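Long-range contact in probable mannosyltransferase KTR4 (Saccharomyces cerevisiae, PDB 5A07), which is a probable mannosyltransferase of the glycolipid 2-alpha-mannosyltransferase family, built on a GT-A fold and holding GDP with a manganese ion: residues K104-D118 and L222-N234. Residues are numbered along the deposited sequence; the frame is centred on the assembly and turned at random.
Sequences KGTILSLVRNSDLED and LSKYKYVWRLEPN. With MN (manganese (II) ion), chain G; GDP (guanosine-5'-diphosphate), chain F.
Thr106 lies over the centre of one face of the Tyr225 ring, its CB 3.7 Å from the ring centroid; CG of Lys224 covers the opposite face. With Thr106 OG1 anti to the backbone N (chi1 -170°), the hydroxyl turns to Thr139, while CG2 packs against Tyr225 and Leu222 CD2. Strands 105-110 and 227-230 run parallel, Trp229 N bonding to Thr106 O and Leu108 N to Trp229 O (2.7 Å). Where the pairing begins, Lys104 O accepts from both Lys226 N and Tyr227 N. Beyond the strands, Val111 CG1 and Pro233 CG meet at 3.7 Å, and Asp118 CB touches the same proline ring. Leu110 O accepts a hydrogen bond from GDP O3' (2.7 Å), and water 1 links that hydroxyl to Leu110 N and Leu231 O. One face of the Arg112 guanidinium meets guanine C8, offset toward the rim; Asp115 OD2 lies at its edge, in plane, salt-bridged to Arg112 NE (3.0 Å). Glu232 OE1 binds manganese at 2.2 Å, together with His381, GDP O3B and O2A and two waters; Glu232 OE2 pairs with Arg230 NH2, whose NH1 reaches Asp354. Parallel strands whose C-terminal ends carry nucleotide and metal ligands are characteristic of the Rossmann-like GT-A glycosyltransferase fold.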
ATOM      1  N   LYS B 104     -15.097  -0.097 -13.298  1.00 22.61           N
ATOM      2  CA  LYS B 104     -13.988   0.084 -14.233  1.00 24.33           C
ATOM      3  C   LYS B 104     -12.634  -0.221 -13.534  1.00 24.25           C
ATOM      4  O   LYS B 104     -11.902   0.679 -13.127  1.00 22.31           O
ATOM      5  CB  LYS B 104     -13.910   1.519 -14.779  1.00 24.95           C
ATOM      6  CG  LYS B 104     -15.187   2.082 -15.263  1.00 31.02           C
ATOM      7  CD  LYS B 104     -15.638   1.544 -16.533  1.00 42.07           C
ATOM      8  CE  LYS B 104     -16.415   2.655 -17.275  1.00 50.44           C
ATOM      9  NZ  LYS B 104     -17.369   1.938 -18.172  1.00 55.64           N
ATOM     10  N   GLY B 105     -12.345  -1.513 -13.410  1.00 20.27           N
ATOM     11  CA  GLY B 105     -11.261  -1.960 -12.592  1.00 18.94           C
ATOM     12  C   GLY B 105     -10.522  -3.097 -13.248  1.00 17.19           C
ATOM     13  O   GLY B 105     -11.105  -3.812 -14.100  1.00 17.57           O
ATOM     14  N   THR B 106      -9.254  -3.247 -12.838  1.00 16.96           N
ATOM     15  CA  THR B 106      -8.409  -4.313 -13.316  1.00 16.58           C
ATOM     16  C   THR B 106      -7.545  -4.789 -12.170  1.00 17.37           C
ATOM     17  O   THR B 106      -7.206  -4.011 -11.273  1.00 15.81           O
ATOM     18  CB  THR B 106      -7.551  -3.869 -14.497  1.00 16.14           C
ATOM     19  OG1 THR B 106      -6.885  -4.969 -15.120  1.00 16.96           O
ATOM     20  CG2 THR B 106      -6.566  -2.778 -14.089  1.00 16.99           C
ATOM     21  N   ILE B 107      -7.181  -6.058 -12.254  1.00 15.23           N
ATOM     22  CA  ILE B 107      -6.094  -6.600 -11.463  1.00 15.97           C
ATOM     23  C   ILE B 107      -4.817  -6.301 -12.162  1.00 16.88           C
ATOM     24  O   ILE B 107      -4.723  -6.540 -13.350  1.00 22.00           O
ATOM     25  CB  ILE B 107      -6.285  -8.083 -11.274  1.00 16.25           C
ATOM     26  CG1 ILE B 107      -7.592  -8.279 -10.539  1.00 19.07           C
ATOM     27  CG2 ILE B 107      -5.165  -8.606 -10.416  1.00 18.05           C
ATOM     28  CD1 ILE B 107      -8.184  -9.537 -10.897  1.00 24.28           C
ATOM     29  N   LEU B 108      -3.875  -5.655 -11.489  1.00 16.15           N
ATOM     30  CA  LEU B 108      -2.668  -5.189 -12.101  1.00 16.44           C
ATOM     31  C   LEU B 108      -1.439  -5.876 -11.556  1.00 17.95           C
ATOM     32  O   LEU B 108      -1.261  -5.975 -10.338  1.00 16.58           O
ATOM     33  CB  LEU B 108      -2.500  -3.678 -11.854  1.00 17.89           C
ATOM     34  CG  LEU B 108      -1.136  -3.103 -12.263  1.00 20.25           C
ATOM     35  CD1 LEU B 108      -0.913  -3.104 -13.763  1.00 20.78           C
ATOM     36  CD2 LEU B 108      -0.977  -1.675 -11.755  1.00 21.02           C
ATOM     37  N   SER B 109      -0.535  -6.331 -12.434  1.00 17.22           N
ATOM     38  CA  SER B 109       0.737  -6.843 -11.990  1.00 17.89           C
ATOM     39  C   SER B 109       1.859  -6.289 -12.883  1.00 18.79           C
ATOM     40  O   SER B 109       1.832  -6.472 -14.110  1.00 18.65           O
ATOM     41  CB  SER B 109       0.841  -8.378 -12.073  1.00 19.36           C
ATOM     42  OG  SER B 109      -0.270  -9.092 -11.549  1.00 23.34           O
ATOM     43  N   LEU B 110       2.856  -5.737 -12.225  1.00 18.63           N
ATOM     44  CA  LEU B 110       4.113  -5.398 -12.828  1.00 18.59           C
ATOM     45  C   LEU B 110       5.006  -6.542 -12.555  1.00 19.63           C
ATOM     46  O   LEU B 110       5.322  -6.807 -11.392  1.00 20.63           O
ATOM     47  CB  LEU B 110       4.678  -4.153 -12.147  1.00 19.63           C
ATOM     48  CG  LEU B 110       6.054  -3.712 -12.581  1.00 18.22           C
ATOM     49  CD1 LEU B 110       5.995  -3.096 -13.987  1.00 17.43           C
ATOM     50  CD2 LEU B 110       6.717  -2.722 -11.615  1.00 19.47           C
ATOM     51  N   VAL B 111       5.435  -7.249 -13.627  1.00 16.00           N
ATOM     52  CA  VAL B 111       6.232  -8.438 -13.462  1.00 17.67           C
ATOM     53  C   VAL B 111       7.212  -8.628 -14.617  1.00 19.96           C
ATOM     54  O   VAL B 111       7.017  -8.039 -15.679  1.00 19.27           O
ATOM     55  CB  VAL B 111       5.371  -9.722 -13.435  1.00 20.63           C
ATOM     56  CG1 VAL B 111       4.658  -9.845 -12.088  1.00 25.48           C
ATOM     57  CG2 VAL B 111       4.300  -9.719 -14.475  1.00 24.88           C
ATOM     58  N   ARG B 112       8.228  -9.449 -14.346  1.00 19.35           N
ATOM     59  CA  ARG B 112       9.220  -9.810 -15.315  1.00 23.14           C
ATOM     60  C   ARG B 112       8.813 -11.119 -15.967  1.00 23.32           C
ATOM     61  O   ARG B 112       7.991 -11.868 -15.449  1.00 19.69           O
ATOM     62  CB  ARG B 112      10.563  -9.966 -14.641  1.00 26.70           C
ATOM     63  CG  ARG B 112      11.183  -8.676 -14.136  1.00 33.41           C
ATOM     64  CD  ARG B 112      12.298  -8.921 -13.120  1.00 37.26           C
ATOM     65  NE  ARG B 112      11.545  -9.311 -11.914  1.00 50.25           N
ATOM     66  CZ  ARG B 112      11.813  -8.968 -10.662  1.00 50.75           C
ATOM     67  NH1 ARG B 112      12.871  -8.232 -10.391  1.00 50.46           N
ATOM     68  NH2 ARG B 112      10.988  -9.350  -9.683  1.00 49.22           N
ATOM     69  N   ASN B 113       9.363 -11.399 -17.161  1.00 23.19           N
ATOM     70  CA  ASN B 113       9.154 -12.717 -17.789  1.00 20.60           C
ATOM     71  C   ASN B 113       9.494 -13.871 -16.869  1.00 19.53           C
ATOM     72  O   ASN B 113       8.791 -14.919 -16.822  1.00 21.38           O
ATOM     73  CB  ASN B 113       9.910 -12.811 -19.157  1.00 20.68           C
ATOM     74  CG  ASN B 113       9.189 -11.983 -20.246  1.00 21.10           C
ATOM     75  OD1 ASN B 113       8.039 -12.238 -20.590  1.00 20.59           O
ATOM     76  ND2 ASN B 113       9.856 -10.959 -20.733  1.00 24.42           N
ATOM     77  N   SER B 114      10.553 -13.668 -16.105  1.00 18.59           N
ATOM     78  CA  SER B 114      11.047 -14.661 -15.197  1.00 23.70           C
ATOM     79  C   SER B 114      10.120 -14.858 -13.996  1.00 24.68           C
ATOM     80  O   SER B 114      10.348 -15.796 -13.270  1.00 23.71           O
ATOM     81  CB  SER B 114      12.455 -14.296 -14.681  1.00 22.72           C
ATOM     82  OG  SER B 114      12.411 -13.109 -13.988  1.00 24.21           O
ATOM     83  N   ASP B 115       9.055 -14.042 -13.836  1.00 21.00           N
ATOM     84  CA  ASP B 115       8.182 -14.177 -12.644  1.00 19.02           C
ATOM     85  C   ASP B 115       7.018 -15.044 -12.982  1.00 18.16           C
ATOM     86  O   ASP B 115       6.062 -15.176 -12.204  1.00 17.05           O
ATOM     87  CB  ASP B 115       7.682 -12.804 -12.234  1.00 19.17           C
ATOM     88  CG  ASP B 115       8.743 -11.978 -11.592  1.00 20.65           C
ATOM     89  OD1 ASP B 115       9.491 -12.535 -10.752  1.00 21.99           O
ATOM     90  OD2 ASP B 115       8.886 -10.784 -11.919  1.00 21.41           O
ATOM     91  N   LEU B 116       7.039 -15.654 -14.164  1.00 17.60           N
ATOM     92  CA  LEU B 116       5.860 -16.369 -14.623  1.00 19.09           C
ATOM     93  C   LEU B 116       5.254 -17.387 -13.626  1.00 18.92           C
ATOM     94  O   LEU B 116       4.057 -17.340 -13.306  1.00 18.82           O
ATOM     95  CB  LEU B 116       6.109 -17.106 -15.958  1.00 18.62           C
ATOM     96  CG  LEU B 116       4.948 -17.922 -16.396  1.00 17.71           C
ATOM     97  CD1 LEU B 116       3.764 -17.067 -16.758  1.00 20.90           C
ATOM     98  CD2 LEU B 116       5.436 -18.719 -17.641  1.00 20.40           C
ATOM     99  N   GLU B 117       6.103 -18.218 -13.067  1.00 18.77           N
ATOM    100  CA  GLU B 117       5.549 -19.245 -12.162  1.00 21.57           C
ATOM    101  C   GLU B 117       4.972 -18.685 -10.868  1.00 16.72           C
ATOM    102  O   GLU B 117       3.917 -19.134 -10.410  1.00 18.54           O
ATOM    103  CB  GLU B 117       6.632 -20.256 -11.827  1.00 24.18           C
ATOM    104  CG  GLU B 117       7.048 -21.075 -12.969  1.00 26.27           C
ATOM    105  CD  GLU B 117       8.180 -22.032 -12.558  1.00 34.35           C
ATOM    106  OE1 GLU B 117       9.332 -21.545 -12.295  1.00 29.51           O
ATOM    107  OE2 GLU B 117       7.848 -23.260 -12.486  1.00 28.79           O
ATOM    108  N   ASP B 118       5.613 -17.672 -10.351  1.00 16.03           N
ATOM    109  CA  ASP B 118       5.248 -17.049  -9.064  1.00 17.47           C
ATOM    110  C   ASP B 118       4.025 -16.187  -9.223  1.00 16.87           C
ATOM    111  O   ASP B 118       3.216 -16.108  -8.335  1.00 17.80           O
ATOM    112  CB  ASP B 118       6.449 -16.249  -8.540  1.00 19.04           C
ATOM    113  CG  ASP B 118       7.479 -17.146  -7.882  1.00 31.10           C
ATOM    114  OD1 ASP B 118       7.167 -18.354  -7.676  1.00 33.61           O
ATOM    115  OD2 ASP B 118       8.577 -16.682  -7.574  1.00 35.20           O
ATOM    116  N   LEU B 222      -4.016   1.546 -18.827  1.00 16.55           N
ATOM    117  CA  LEU B 222      -4.737   1.838 -17.584  1.00 20.45           C
ATOM    118  C   LEU B 222      -5.621   3.086 -17.715  1.00 20.28           C
ATOM    119  O   LEU B 222      -6.327   3.450 -16.787  1.00 19.70           O
ATOM    120  CB  LEU B 222      -3.714   1.989 -16.443  1.00 21.20           C
ATOM    121  CG  LEU B 222      -3.074   0.647 -15.993  1.00 24.06           C
ATOM    122  CD1 LEU B 222      -2.306   0.924 -14.730  1.00 24.35           C
ATOM    123  CD2 LEU B 222      -4.047  -0.440 -15.687  1.00 23.59           C
ATOM    124  N   SER B 223      -5.556   3.733 -18.875  1.00 20.96           N
ATOM    125  CA  SER B 223      -6.292   5.033 -19.034  1.00 23.99           C
ATOM    126  C   SER B 223      -7.773   4.737 -18.906  1.00 21.92           C
ATOM    127  O   SER B 223      -8.518   5.548 -18.490  1.00 22.02           O
ATOM    128  CB  SER B 223      -5.969   5.709 -20.398  1.00 25.60           C
ATOM    129  OG  SER B 223      -6.658   4.991 -21.450  1.00 23.71           O
ATOM    130  N   LYS B 224      -8.237   3.545 -19.284  1.00 21.96           N
ATOM    131  CA  LYS B 224      -9.654   3.248 -19.211  1.00 20.03           C
ATOM    132  C   LYS B 224     -10.165   2.772 -17.832  1.00 21.98           C
ATOM    133  O   LYS B 224     -11.331   2.389 -17.698  1.00 22.11           O
ATOM    134  CB  LYS B 224      -9.987   2.177 -20.272  1.00 22.46           C
ATOM    135  CG  LYS B 224      -9.228   0.835 -20.171  1.00 23.70           C
ATOM    136  CD  LYS B 224      -9.597  -0.140 -21.307  1.00 25.52           C
ATOM    137  CE  LYS B 224      -8.737  -1.384 -21.296  1.00 24.06           C
ATOM    138  NZ  LYS B 224      -7.287  -1.176 -21.589  1.00 23.44           N
ATOM    139  N   TYR B 225      -9.307   2.662 -16.836  1.00 22.26           N
ATOM    140  CA  TYR B 225      -9.766   2.126 -15.523  1.00 19.40           C
ATOM    141  C   TYR B 225      -9.761   3.228 -14.452  1.00 19.80           C
ATOM    142  O   TYR B 225      -8.863   4.059 -14.440  1.00 18.62           O
ATOM    143  CB  TYR B 225      -8.874   0.987 -15.077  1.00 18.56           C
ATOM    144  CG  TYR B 225      -8.876  -0.224 -15.965  1.00 15.92           C
ATOM    145  CD1 TYR B 225      -9.995  -0.955 -16.145  1.00 17.89           C
ATOM    146  CD2 TYR B 225      -7.772  -0.553 -16.688  1.00 18.30           C
ATOM    147  CE1 TYR B 225     -10.004  -2.083 -16.945  1.00 17.97           C
ATOM    148  CE2 TYR B 225      -7.746  -1.650 -17.505  1.00 18.79           C
ATOM    149  CZ  TYR B 225      -8.862  -2.422 -17.622  1.00 19.56           C
ATOM    150  OH  TYR B 225      -8.810  -3.511 -18.461  1.00 22.57           O
ATOM    151  N   LYS B 226     -10.698   3.093 -13.507  1.00 20.92           N
ATOM    152  CA  LYS B 226     -10.743   3.892 -12.306  1.00 19.95           C
ATOM    153  C   LYS B 226     -10.039   3.196 -11.102  1.00 20.68           C
ATOM    154  O   LYS B 226      -9.469   3.876 -10.226  1.00 20.89           O
ATOM    155  CB  LYS B 226     -12.227   4.176 -11.946  1.00 21.93           C
ATOM    156  CG  LYS B 226     -12.409   5.007 -10.674  1.00 22.06           C
ATOM    157  CD  LYS B 226     -13.844   5.409 -10.498  1.00 24.24           C
ATOM    158  CE  LYS B 226     -14.137   6.063  -9.157  1.00 26.43           C
ATOM    159  NZ  LYS B 226     -13.294   7.226  -8.850  1.00 26.10           N
ATOM    160  N   TYR B 227     -10.065   1.850 -11.087  1.00 18.72           N
ATOM    161  CA  TYR B 227      -9.552   1.089  -9.919  1.00 17.52           C
ATOM    162  C   TYR B 227      -8.531   0.086 -10.361  1.00 19.70           C
ATOM    163  O   TYR B 227      -8.710  -0.521 -11.443  1.00 17.14           O
ATOM    164  CB  TYR B 227     -10.659   0.327  -9.276  1.00 17.82           C
ATOM    165  CG  TYR B 227     -11.693   1.168  -8.598  1.00 17.79           C
ATOM    166  CD1 TYR B 227     -11.425   1.788  -7.371  1.00 18.43           C
ATOM    167  CD2 TYR B 227     -12.906   1.418  -9.199  1.00 18.24           C
ATOM    168  CE1 TYR B 227     -12.349   2.571  -6.751  1.00 19.04           C
ATOM    169  CE2 TYR B 227     -13.845   2.209  -8.558  1.00 21.01           C
ATOM    170  CZ  TYR B 227     -13.580   2.773  -7.326  1.00 20.55           C
ATOM    171  OH  TYR B 227     -14.528   3.609  -6.687  1.00 23.00           O
ATOM    172  N   VAL B 228      -7.543  -0.162  -9.490  1.00 18.00           N
ATOM    173  CA  VAL B 228      -6.615  -1.259  -9.706  1.00 18.21           C
ATOM    174  C   VAL B 228      -6.583  -2.043  -8.411  1.00 18.58           C
ATOM    175  O   VAL B 228      -6.695  -1.467  -7.307  1.00 15.79           O
ATOM    176  CB  VAL B 228      -5.173  -0.872 -10.120  1.00 21.86           C
ATOM    177  CG1 VAL B 228      -5.108  -0.077 -11.463  1.00 20.26           C
ATOM    178  CG2 VAL B 228      -4.509  -0.121  -9.060  1.00 24.96           C
ATOM    179  N   TRP B 229      -6.452  -3.356  -8.552  1.00 15.45           N
ATOM    180  CA  TRP B 229      -6.040  -4.227  -7.496  1.00 14.19           C
ATOM    181  C   TRP B 229      -4.617  -4.627  -7.887  1.00 14.78           C
ATOM    182  O   TRP B 229      -4.432  -5.440  -8.807  1.00 15.53           O
ATOM    183  CB  TRP B 229      -7.013  -5.413  -7.463  1.00 15.72           C
ATOM    184  CG  TRP B 229      -6.791  -6.423  -6.378  1.00 15.47           C
ATOM    185  CD1 TRP B 229      -5.591  -6.858  -5.888  1.00 15.93           C
ATOM    186  CD2 TRP B 229      -7.807  -7.169  -5.703  1.00 15.89           C
ATOM    187  NE1 TRP B 229      -5.800  -7.823  -4.880  1.00 16.96           N
ATOM    188  CE2 TRP B 229      -7.154  -8.022  -4.754  1.00 17.14           C
ATOM    189  CE3 TRP B 229      -9.198  -7.208  -5.804  1.00 15.33           C
ATOM    190  CZ2 TRP B 229      -7.869  -8.886  -3.928  1.00 16.87           C
ATOM    191  CZ3 TRP B 229      -9.908  -7.996  -4.941  1.00 16.52           C
ATOM    192  CH2 TRP B 229      -9.233  -8.835  -3.998  1.00 16.27           C
ATOM    193  N   ARG B 230      -3.624  -4.167  -7.152  1.00 14.37           N
ATOM    194  CA  ARG B 230      -2.247  -4.587  -7.319  1.00 15.82           C
ATOM    195  C   ARG B 230      -1.977  -5.989  -6.782  1.00 16.97           C
ATOM    196  O   ARG B 230      -2.215  -6.254  -5.604  1.00 16.35           O
ATOM    197  CB  ARG B 230      -1.307  -3.605  -6.660  1.00 16.27           C
ATOM    198  CG  ARG B 230       0.176  -3.963  -6.748  1.00 16.87           C
ATOM    199  CD  ARG B 230       0.906  -2.748  -6.270  1.00 18.01           C
ATOM    200  NE  ARG B 230       2.280  -3.011  -5.979  1.00 18.28           N
ATOM    201  CZ  ARG B 230       3.104  -2.089  -5.541  1.00 19.49           C
ATOM    202  NH1 ARG B 230       2.714  -0.833  -5.390  1.00 18.52           N
ATOM    203  NH2 ARG B 230       4.341  -2.408  -5.276  1.00 21.82           N
ATOM    204  N   LEU B 231      -1.398  -6.835  -7.647  1.00 15.90           N
ATOM    205  CA  LEU B 231      -1.026  -8.204  -7.354  1.00 16.92           C
ATOM    206  C   LEU B 231       0.466  -8.401  -7.618  1.00 19.10           C
ATOM    207  O   LEU B 231       0.993  -7.956  -8.647  1.00 18.46           O
ATOM    208  CB  LEU B 231      -1.801  -9.130  -8.273  1.00 16.97           C
ATOM    209  CG  LEU B 231      -1.637 -10.594  -7.962  1.00 17.29           C
ATOM    210  CD1 LEU B 231      -2.259 -10.973  -6.620  1.00 17.46           C
ATOM    211  CD2 LEU B 231      -2.317 -11.364  -9.080  1.00 18.66           C
ATOM    212  N   GLU B 232       1.175  -9.007  -6.667  1.00 18.00           N
ATOM    213  CA  GLU B 232       2.599  -9.293  -6.829  1.00 17.58           C
ATOM    214  C   GLU B 232       2.825 -10.810  -6.852  1.00 17.88           C
ATOM    215  O   GLU B 232       1.957 -11.583  -6.439  1.00 15.30           O
ATOM    216  CB  GLU B 232       3.427  -8.731  -5.678  1.00 17.81           C
ATOM    217  CG  GLU B 232       3.472  -7.223  -5.685  1.00 17.73           C
ATOM    218  CD  GLU B 232       4.692  -6.604  -5.029  1.00 18.83           C
ATOM    219  OE1 GLU B 232       5.488  -7.302  -4.347  1.00 18.08           O
ATOM    220  OE2 GLU B 232       4.716  -5.358  -5.024  1.00 20.34           O
ATOM    221  N   PRO B 233       3.954 -11.214  -7.399  1.00 17.58           N
ATOM    222  CA  PRO B 233       4.241 -12.644  -7.413  1.00 19.53           C
ATOM    223  C   PRO B 233       4.369 -13.237  -6.010  1.00 18.54           C
ATOM    224  O   PRO B 233       4.796 -12.552  -5.083  1.00 18.61           O
ATOM    225  CB  PRO B 233       5.603 -12.729  -8.123  1.00 20.95           C
ATOM    226  CG  PRO B 233       5.676 -11.501  -8.914  1.00 21.80           C
ATOM    227  CD  PRO B 233       4.998 -10.462  -8.069  1.00 20.00           C
ATOM    228  N   ASN B 234       4.050 -14.523  -5.898  1.00 17.44           N
ATOM    229  CA  ASN B 234       4.355 -15.268  -4.668  1.00 18.09           C
ATOM    230  C   ASN B 234       3.573 -14.807  -3.398  1.00 19.65           C
ATOM    231  O   ASN B 234       4.105 -14.822  -2.318  1.00 21.24           O
ATOM    232  CB  ASN B 234       5.856 -15.210  -4.377  1.00 20.64           C
ATOM    233  CG  ASN B 234       6.302 -16.366  -3.510  1.00 27.40           C
ATOM    234  OD1 ASN B 234       5.634 -17.399  -3.440  1.00 28.10           O
ATOM    235  ND2 ASN B 234       7.403 -16.179  -2.795  1.00 29.88           N
TER
HETATM  236 MN    MN G 501       7.160  -8.525  -3.686  1.00 23.60          MN
HETATM  237  PB  GDP F 500       9.541  -6.261  -2.805  1.00 27.33           P
HETATM  238  O1B GDP F 500      10.595  -7.161  -2.279  1.00 30.18           O
HETATM  239  O2B GDP F 500       9.608  -4.876  -2.507  1.00 28.25           O
HETATM  240  O3B GDP F 500       8.193  -6.869  -2.710  1.00 25.14           O
HETATM  241  O3A GDP F 500       9.993  -6.177  -4.362  1.00 30.82           O
HETATM  242  PA  GDP F 500       9.599  -7.041  -5.631  1.00 25.03           P
HETATM  243  O1A GDP F 500      10.756  -7.580  -6.354  1.00 24.59           O
HETATM  244  O2A GDP F 500       8.503  -8.008  -5.447  1.00 20.30           O
HETATM  245  O5' GDP F 500       9.061  -5.894  -6.573  1.00 20.94           O
HETATM  246  C5' GDP F 500       7.784  -5.244  -6.557  1.00 23.38           C
HETATM  247  C4' GDP F 500       6.944  -5.540  -7.788  1.00 23.06           C
HETATM  248  O4' GDP F 500       7.629  -4.985  -8.918  1.00 22.81           O
HETATM  249  C3' GDP F 500       6.723  -7.016  -8.073  1.00 20.10           C
HETATM  250  O3' GDP F 500       5.449  -7.171  -8.745  1.00 19.28           O
HETATM  251  C2' GDP F 500       7.903  -7.356  -8.998  1.00 21.51           C
HETATM  252  O2' GDP F 500       7.596  -8.425  -9.883  1.00 18.73           O
HETATM  253  C1' GDP F 500       8.011  -6.086  -9.766  1.00 21.88           C
HETATM  254  N9  GDP F 500       9.386  -5.764 -10.215  1.00 24.90           N
HETATM  255  C8  GDP F 500      10.491  -5.505  -9.469  1.00 25.97           C
HETATM  256  N7  GDP F 500      11.551  -5.185 -10.316  1.00 25.71           N
HETATM  257  C5  GDP F 500      11.067  -5.231 -11.594  1.00 23.84           C
HETATM  258  C6  GDP F 500      11.653  -4.988 -12.927  1.00 23.27           C
HETATM  259  O6  GDP F 500      12.882  -4.658 -12.908  1.00 25.31           O
HETATM  260  N1  GDP F 500      10.862  -5.153 -13.996  1.00 23.38           N
HETATM  261  C2  GDP F 500       9.542  -5.560 -13.892  1.00 21.74           C
HETATM  262  N2  GDP F 500       8.817  -5.712 -14.995  1.00 21.88           N
HETATM  263  N3  GDP F 500       8.954  -5.802 -12.679  1.00 18.74           N
HETATM  264  C4  GDP F 500       9.648  -5.595 -11.545  1.00 21.22           C
HETATM  265  O   HOH W   1       2.810  -5.925  -9.107  1.00 19.99           O
HETATM  266  O   HOH W   2       6.484 -10.491  -4.870  1.00 17.31           O
HETATM  267  O   HOH W   3       8.929  -9.938  -2.980  1.00 23.26           O